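Local coordinates for protein uroporphyrinogen III synthase (Thermus thermophilus, PDB 1WCW) that probably catalyses the ring closure of hydroxymethylbilane, with inversion of its last pyrrole ring, to uroporphyrinogen III on the way to haem and related tetrapyrroles, at residues A[117-122]-A[222-227]; A[228-231]-A[235-238]; A[19-24]-A[243-248]. All coordinates share one frame; numbering follows the deposited sequence.

Contact 1 (A[117-122]-A[222-227]); sequences DGTSKS and GRVTAD
Asp117 meets Val224 through its backbone: the carbonyl O lies 3.6 Å from Val224 CG2. Its carboxylate turns back on its own segment, where Thr119 OG1 donates to Asp117 OD1 at 2.8 Å, on the syn side and close to the carboxylate plane, and Thr119 N adds a weak bond to the same oxygen. Gly118, at a positive phi of 95°, turns the chain so that its carbonyl O comes to 4.1 Å from Val224 CG1. Thr119 divides its two branches. OG1, lying between the backbone N and the carbonyl carbon (chi1 65°), caps the following helical turn by accepting from Ser122 N, while CG2 reaches across to Val224 CG2 at 3.9 Å. The ammonium of Lys121 and the carboxylate of Asp227 are near each other but not in contact, NZ to OD1 5.0 Å. Ser122 OG closes the network, accepting from Asp117 N at 2.9 Å and donating to the carbonyl of Thr119. No direct hydrogen bond crosses the contact; Val224 packs on a turn whose polar groups bond to one another. The contact brings the start of helix 120-123 near that of helix 223-231 across the cleft between the two domains of the HemD fold, where the active site is thought to lie.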
loop_
_atom_site.group_PDB
_atom_site.type_symbol
_atom_site.label_atom_id
_atom_site.label_comp_id
_atom_site.label_asym_id
_atom_site.label_seq_id
_atom_site.Cartn_x
_atom_site.Cartn_y
_atom_site.Cartn_z
ATOM N N ASP A 117 10.943 6.652 1.616
ATOM C CA ASP A 117 9.833 7.456 2.123
ATOM C C ASP A 117 8.483 6.836 1.778
ATOM O O ASP A 117 7.417 7.532 1.778
ATOM C CB ASP A 117 9.924 8.914 1.629
ATOM C CG ASP A 117 9.554 9.077 0.185
ATOM O OD1 ASP A 117 9.070 8.092 -0.428
ATOM O OD2 ASP A 117 9.726 10.207 -0.376
ATOM N N GLY A 118 8.473 5.537 1.514
ATOM C CA GLY A 118 7.253 4.832 1.163
ATOM C C GLY A 118 7.029 4.703 -0.340
ATOM O O GLY A 118 6.083 4.088 -0.781
ATOM N N THR A 119 7.903 5.255 -1.169
ATOM C CA THR A 119 7.735 5.201 -2.595
ATOM C C THR A 119 8.900 4.551 -3.295
ATOM O O THR A 119 10.034 4.622 -2.778
ATOM C CB THR A 119 7.618 6.627 -3.254
ATOM O OG1 THR A 119 8.869 7.330 -3.083
ATOM C CG2 THR A 119 6.512 7.438 -2.577
ATOM N N SER A 120 8.683 3.917 -4.432
ATOM C CA SER A 120 9.783 3.345 -5.179
ATOM C C SER A 120 10.811 4.397 -5.565
ATOM O O SER A 120 12.012 4.127 -5.499
ATOM C CB SER A 120 9.300 2.702 -6.476
ATOM O OG SER A 120 8.580 1.526 -6.154
ATOM N N LYS A 121 10.364 5.586 -6.001
ATOM C CA LYS A 121 11.329 6.572 -6.426
ATOM C C LYS A 121 12.255 6.988 -5.301
ATOM O O LYS A 121 13.438 7.282 -5.543
ATOM C CB LYS A 121 10.657 7.794 -7.012
ATOM C CG LYS A 121 9.603 8.429 -6.102
ATOM C CD LYS A 121 9.160 9.839 -6.575
ATOM C CE LYS A 121 7.882 10.298 -5.793
ATOM N NZ LYS A 121 7.488 11.754 -5.880
ATOM N N SER A 122 11.810 6.989 -4.057
ATOM C CA SER A 122 12.665 7.403 -2.955
ATOM C C SER A 122 13.807 6.422 -2.752
ATOM O O SER A 122 14.790 6.760 -2.067
ATOM C CB SER A 122 11.891 7.531 -1.629
ATOM O OG SER A 122 11.467 6.227 -1.153
ATOM N N GLY A 222 -2.276 9.585 4.520
ATOM C CA GLY A 222 -0.872 9.419 4.134
ATOM C C GLY A 222 -0.504 10.238 2.902
ATOM O O GLY A 222 -1.321 10.376 1.922
ATOM N N ARG A 223 0.701 10.816 2.891
ATOM C CA ARG A 223 1.182 11.549 1.755
ATOM C C ARG A 223 1.335 10.664 0.496
ATOM O O ARG A 223 1.149 11.160 -0.641
ATOM C CB ARG A 223 2.564 12.214 2.122
ATOM C CG ARG A 223 2.822 13.555 1.506
ATOM C CD ARG A 223 1.803 14.557 2.027
ATOM N NE ARG A 223 1.082 15.165 0.910
ATOM C CZ ARG A 223 0.231 16.164 1.032
ATOM N NH1 ARG A 223 -0.378 16.655 -0.024
ATOM N NH2 ARG A 223 0.011 16.693 2.234
ATOM N N VAL A 224 1.696 9.425 0.689
ATOM C CA VAL A 224 1.860 8.548 -0.463
ATOM C C VAL A 224 0.495 8.257 -1.124
ATOM O O VAL A 224 0.348 8.253 -2.341
ATOM C CB VAL A 224 2.557 7.201 -0.070
ATOM C CG1 VAL A 224 2.636 6.321 -1.279
ATOM C CG2 VAL A 224 4.030 7.498 0.432
ATOM N N THR A 225 -0.543 8.085 -0.303
ATOM C CA THR A 225 -1.920 7.923 -0.827
ATOM C C THR A 225 -2.343 9.237 -1.532
ATOM O O THR A 225 -2.902 9.153 -2.664
ATOM C CB THR A 225 -2.846 7.681 0.335
ATOM O OG1 THR A 225 -2.426 6.485 0.995
ATOM C CG2 THR A 225 -4.330 7.407 -0.192
ATOM N N ALA A 226 -2.049 10.419 -0.997
ATOM C CA ALA A 226 -2.412 11.624 -1.648
ATOM C C ALA A 226 -1.684 11.758 -2.956
ATOM O O ALA A 226 -2.280 12.225 -3.950
ATOM C CB ALA A 226 -2.037 12.807 -0.734
ATOM N N ASP A 227 -0.407 11.378 -3.035
ATOM C CA ASP A 227 0.327 11.483 -4.271
ATOM C C ASP A 227 -0.208 10.532 -5.299
ATOM O O ASP A 227 -0.194 10.877 -6.488
ATOM C CB ASP A 227 1.859 11.308 -4.034
ATOM C CG ASP A 227 2.508 12.541 -3.370
ATOM O OD1 ASP A 227 3.611 12.407 -2.796
ATOM O OD2 ASP A 227 1.942 13.650 -3.438
HETATM O O HOH W 1 5.984 13.532 -5.054
#

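Contact 2 (A[228-231]-A[235-238])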
loop_
_atom_site.group_PDB
_atom_site.type_symbol
_atom_site.label_atom_id
_atom_site.label_comp_id
_atom_site.label_asym_id
_atom_site.label_seq_id
_atom_site.Cartn_x
_atom_site.Cartn_y
_atom_site.Cartn_z
ATOM N N ALA A 228 -0.754 9.383 -4.942
ATOM C CA ALA A 228 -1.349 8.510 -5.901
ATOM C C ALA A 228 -2.583 9.179 -6.536
ATOM O O ALA A 228 -2.791 9.048 -7.759
ATOM C CB ALA A 228 -1.722 7.184 -5.259
ATOM N N LEU A 229 -3.403 9.829 -5.735
ATOM C CA LEU A 229 -4.524 10.563 -6.306
ATOM C C LEU A 229 -4.062 11.618 -7.267
ATOM O O LEU A 229 -4.619 11.809 -8.380
ATOM C CB LEU A 229 -5.337 11.177 -5.156
ATOM C CG LEU A 229 -6.257 10.155 -4.463
ATOM C CD1 LEU A 229 -6.705 10.689 -3.126
ATOM C CD2 LEU A 229 -7.517 9.847 -5.320
ATOM N N ARG A 230 -3.030 12.367 -6.851
ATOM C CA ARG A 230 -2.548 13.467 -7.706
ATOM C C ARG A 230 -2.017 12.945 -9.033
ATOM O O ARG A 230 -2.214 13.607 -10.065
ATOM C CB ARG A 230 -1.455 14.286 -6.973
ATOM C CG ARG A 230 -2.008 15.096 -5.782
ATOM C CD ARG A 230 -0.901 15.560 -4.813
ATOM N NE ARG A 230 0.266 16.171 -5.390
ATOM C CZ ARG A 230 0.540 17.482 -5.345
ATOM N NH1 ARG A 230 1.668 17.954 -5.871
ATOM N NH2 ARG A 230 -0.326 18.321 -4.815
ATOM N N GLU A 231 -1.390 11.796 -9.056
ATOM C CA GLU A 231 -0.865 11.225 -10.315
ATOM C C GLU A 231 -2.024 10.873 -11.247
ATOM O O GLU A 231 -1.808 10.799 -12.471
ATOM C CB GLU A 231 -0.046 9.978 -10.024
ATOM C CG GLU A 231 1.239 10.177 -9.193
ATOM C CD GLU A 231 1.868 8.821 -8.850
ATOM O OE1 GLU A 231 2.051 8.004 -9.785
ATOM O OE2 GLU A 231 2.159 8.548 -7.652
ATOM N N LYS A 235 -7.012 16.068 -6.909
ATOM C CA LYS A 235 -6.407 16.671 -5.754
ATOM C C LYS A 235 -7.225 16.333 -4.492
ATOM O O LYS A 235 -8.419 16.678 -4.416
ATOM C CB LYS A 235 -6.404 18.216 -5.938
ATOM C CG LYS A 235 -5.762 18.957 -4.772
ATOM C CD LYS A 235 -5.970 20.453 -4.951
ATOM C CE LYS A 235 -5.587 21.239 -3.743
ATOM N NZ LYS A 235 -6.601 21.076 -2.674
ATOM N N PRO A 236 -6.652 15.678 -3.489
ATOM C CA PRO A 236 -7.426 15.354 -2.274
ATOM C C PRO A 236 -7.938 16.606 -1.627
ATOM O O PRO A 236 -7.212 17.649 -1.580
ATOM C CB PRO A 236 -6.448 14.698 -1.348
ATOM C CG PRO A 236 -5.277 14.345 -2.194
ATOM C CD PRO A 236 -5.269 15.210 -3.412
ATOM N N PHE A 237 -9.140 16.556 -1.085
ATOM C CA PHE A 237 -9.682 17.687 -0.384
ATOM C C PHE A 237 -8.961 17.749 0.965
ATOM O O PHE A 237 -8.743 18.854 1.527
ATOM C CB PHE A 237 -11.202 17.459 -0.136
ATOM C CG PHE A 237 -11.854 18.552 0.665
ATOM C CD1 PHE A 237 -12.162 19.756 0.055
ATOM C CD2 PHE A 237 -12.134 18.354 2.017
ATOM C CE1 PHE A 237 -12.758 20.783 0.791
ATOM C CE2 PHE A 237 -12.730 19.381 2.782
ATOM C CZ PHE A 237 -13.036 20.589 2.146
ATOM N N TYR A 238 -8.674 16.646 1.619
ATOM C CA TYR A 238 -8.029 16.615 2.936
ATOM C C TYR A 238 -7.068 15.437 3.002
ATOM O O TYR A 238 -7.369 14.318 2.540
ATOM C CB TYR A 238 -9.109 16.469 3.988
ATOM C CG TYR A 238 -8.630 16.382 5.392
ATOM C CD1 TYR A 238 -8.248 17.517 6.105
ATOM C CD2 TYR A 238 -8.440 15.157 5.977
ATOM C CE1 TYR A 238 -7.624 17.353 7.419
ATOM C CE2 TYR A 238 -7.859 14.999 7.226
ATOM C CZ TYR A 238 -7.451 16.099 7.913
ATOM O OH TYR A 238 -6.824 15.791 9.120
#
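Pro236, Leu229 and Arg230 carry this contact, with the proline ring touching both of the others. Leu229 CD1 approaches the ring at its CG, 4.0 Å away, the two side chains running past each other in opposite directions. Leu229 CG lies beside the backbone N (chi1 -79°), and CD1 continues the chain outward, anti to CA (chi2 163°), along the proline ring. Arg230 uses only the aliphatic part of its chain: its CG sits 4.0 Å from Pro236 CD, and the side chain crosses the ring at about a right angle. The bend at chi3 (47°) then turns the guanidinium off the line of the chain, and NE makes a long, weak ion pair with Asp227. Just before the proline, the backbone N of Lys235 is bonded to Asn213 OD1. The segment 235-238 leads from the loop after helix 223-231 into the edge strand 238-240, and Leu229 also packs on Ala218 of the neighbouring strand 217-221. Since no hydrogen bond or salt bridge links the two segments, their direct contact is van der Waals packing, apolar beside Leu229 and bordered by the methylenes of an exposed arginine.

Contact 3 (A[19-24]-A[243-248]); sequences KEAFKA and ERLGSL
Two helices on one face of a parallel five-stranded sheet meet where Leu245, in the first turn of helix 245-260, packs against helix 19-28. The leucine makes the contact through a single methyl: CD1 lies 4.0 Å from the backbone N of Phe22 and equally far from Phe22 CA, with Phe22 CB at 4.1 Å. It therefore rests on the helix backbone and the root of the phenylalanine side chain, while the aromatic ring lies beyond. Phe22 CG is anti to the backbone N (chi1 172°), which carries the ring toward the sheet, where it stacks with Tyr13 and packs on Val11, Pro33 and Leu35. At the outer edge, Ala21 CB adds a looser apolar contact with the same Leu245 CD1 at 4.4 Å. Helix 19-28 connects strand 10-13 to its parallel neighbour 32-35, a beta-alpha-beta crossover of the usual right-handed kind, and the strand order 2-1-3-4-5 is that of flavodoxin-like domains; helix 245-260 follows the edge strand 238-240 at the far end of the sheet. Leu245 also touches Tyr13 and Arg18, and Leu248, one turn on, packs on Leu219 and Val221. Shortly before helix 245-260, the carbonyl of Glu243 receives a hydrogen bond from Arg18, which binds the approach to this helix to the loop preceding helix 19-28.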
loop_
_atom_site.group_PDB
_atom_site.type_symbol
_atom_site.label_atom_id
_atom_site.label_comp_id
_atom_site.label_asym_id
_atom_site.label_seq_id
_atom_site.Cartn_x
_atom_site.Cartn_y
_atom_site.Cartn_z
ATOM N N LYS A 19 -12.586 -1.711 8.329
ATOM C CA LYS A 19 -13.977 -1.319 8.016
ATOM C C LYS A 19 -14.844 -1.117 9.225
ATOM O O LYS A 19 -15.679 -0.210 9.262
ATOM C CB LYS A 19 -14.685 -2.448 7.244
ATOM C CG LYS A 19 -14.152 -2.682 5.910
ATOM C CD LYS A 19 -14.885 -3.831 5.238
ATOM C CE LYS A 19 -14.259 -4.196 3.887
ATOM N NZ LYS A 19 -15.020 -5.299 3.219
ATOM N N GLU A 20 -14.785 -2.027 10.168
ATOM C CA GLU A 20 -15.613 -1.953 11.353
ATOM C C GLU A 20 -15.272 -0.720 12.203
ATOM O O GLU A 20 -16.162 -0.032 12.759
ATOM C CB GLU A 20 -15.414 -3.247 12.165
ATOM C CG GLU A 20 -16.445 -3.600 13.223
ATOM C CD GLU A 20 -16.251 -5.056 13.810
ATOM O OE1 GLU A 20 -15.206 -5.353 14.467
ATOM O OE2 GLU A 20 -17.155 -5.909 13.614
ATOM N N ALA A 21 -13.986 -0.421 12.288
ATOM C CA ALA A 21 -13.593 0.728 13.077
ATOM C C ALA A 21 -14.068 1.975 12.344
ATOM O O ALA A 21 -14.532 2.923 12.972
ATOM C CB ALA A 21 -12.055 0.784 13.289
ATOM N N PHE A 22 -13.909 1.977 11.008
ATOM C CA PHE A 22 -14.343 3.130 10.226
ATOM C C PHE A 22 -15.827 3.400 10.469
ATOM O O PHE A 22 -16.250 4.532 10.728
ATOM C CB PHE A 22 -14.099 2.956 8.715
ATOM C CG PHE A 22 -14.698 4.047 7.890
ATOM C CD1 PHE A 22 -14.064 5.261 7.749
ATOM C CD2 PHE A 22 -15.954 3.861 7.271
ATOM C CE1 PHE A 22 -14.707 6.291 6.957
ATOM C CE2 PHE A 22 -16.552 4.856 6.530
ATOM C CZ PHE A 22 -15.922 6.026 6.381
ATOM N N LYS A 23 -16.664 2.354 10.384
ATOM C CA LYS A 23 -18.074 2.516 10.530
ATOM C C LYS A 23 -18.440 3.052 11.892
ATOM O O LYS A 23 -19.258 3.953 12.000
ATOM C CB LYS A 23 -18.767 1.133 10.287
ATOM C CG LYS A 23 -20.263 1.162 10.512
ATOM C CD LYS A 23 -20.882 -0.229 10.256
ATOM C CE LYS A 23 -22.396 -0.172 10.571
ATOM N NZ LYS A 23 -22.754 -0.128 12.008
ATOM N N ALA A 24 -17.870 2.458 12.925
ATOM C CA ALA A 24 -18.167 2.877 14.281
ATOM C C ALA A 24 -17.798 4.326 14.551
ATOM O O ALA A 24 -18.593 5.070 15.111
ATOM C CB ALA A 24 -17.457 1.959 15.284
ATOM N N GLU A 243 -2.497 8.340 10.376
ATOM C CA GLU A 243 -2.870 6.932 10.371
ATOM C C GLU A 243 -4.008 6.600 11.401
ATOM O O GLU A 243 -4.353 5.412 11.572
ATOM C CB GLU A 243 -1.633 6.048 10.642
ATOM C CG GLU A 243 -0.472 6.247 9.646
ATOM C CD GLU A 243 0.690 5.253 9.859
ATOM O OE1 GLU A 243 1.291 5.249 10.953
ATOM O OE2 GLU A 243 1.020 4.473 8.929
ATOM N N ARG A 244 -4.599 7.596 12.089
ATOM C CA ARG A 244 -5.712 7.310 13.017
ATOM C C ARG A 244 -7.017 7.659 12.277
ATOM O O ARG A 244 -7.104 8.773 11.749
ATOM C CB ARG A 244 -5.612 8.164 14.284
ATOM C CG ARG A 244 -4.330 7.871 15.089
ATOM C CD ARG A 244 -4.499 8.346 16.541
ATOM N NE ARG A 244 -4.599 9.808 16.594
ATOM C CZ ARG A 244 -3.590 10.628 16.328
ATOM N NH1 ARG A 244 -3.784 11.925 16.379
ATOM N NH2 ARG A 244 -2.397 10.134 16.037
ATOM N N LEU A 245 -7.987 6.742 12.208
ATOM C CA LEU A 245 -9.237 7.007 11.480
ATOM C C LEU A 245 -10.064 8.121 12.155
ATOM O O LEU A 245 -10.832 8.868 11.508
ATOM C CB LEU A 245 -10.076 5.701 11.336
ATOM C CG LEU A 245 -9.501 4.726 10.292
ATOM C CD1 LEU A 245 -10.316 3.482 10.291
ATOM C CD2 LEU A 245 -9.484 5.346 8.892
ATOM N N GLY A 246 -9.814 8.316 13.430
ATOM C CA GLY A 246 -10.509 9.352 14.159
ATOM C C GLY A 246 -9.945 10.684 13.703
ATOM O O GLY A 246 -10.728 11.657 13.620
ATOM N N SER A 247 -8.646 10.742 13.414
ATOM C CA SER A 247 -8.032 11.986 12.992
ATOM C C SER A 247 -8.506 12.382 11.571
ATOM O O SER A 247 -8.770 13.560 11.248
ATOM C CB SER A 247 -6.494 11.865 13.038
ATOM O OG SER A 247 -5.855 13.018 12.537
ATOM N N LEU A 248 -8.555 11.375 10.709
ATOM C CA LEU A 248 -8.960 11.577 9.345
ATOM C C LEU A 248 -10.350 12.180 9.290
ATOM O O LEU A 248 -10.606 13.229 8.649
ATOM C CB LEU A 248 -8.997 10.219 8.702
ATOM C CG LEU A 248 -9.704 10.188 7.353
ATOM C CD1 LEU A 248 -8.872 11.040 6.424
ATOM C CD2 LEU A 248 -9.809 8.737 6.858
#

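In the fold
Contacts 1 and 2 share helix 223-231, contact 1 using its N-terminal part and contact 2 a later turn; their centres are 12 Å apart, and they touch where Ala226 CB lies 3.9 Å from Pro236 CG. Contact 3 encloses both in sequence. It touches contact 2 where Tyr238 CE2 lies 3.6 Å from Leu248 O, but only approaches contact 1, with nearest atoms about 6 Å apart and centres about 21 Å apart. Contacts 2 and 3 thus lie within one domain, whereas contact 1 links it to the other. A glycerol bound to Ser120 beside contact 1, probably from the crystallisation liquor, may mark part of the interdomain pocket.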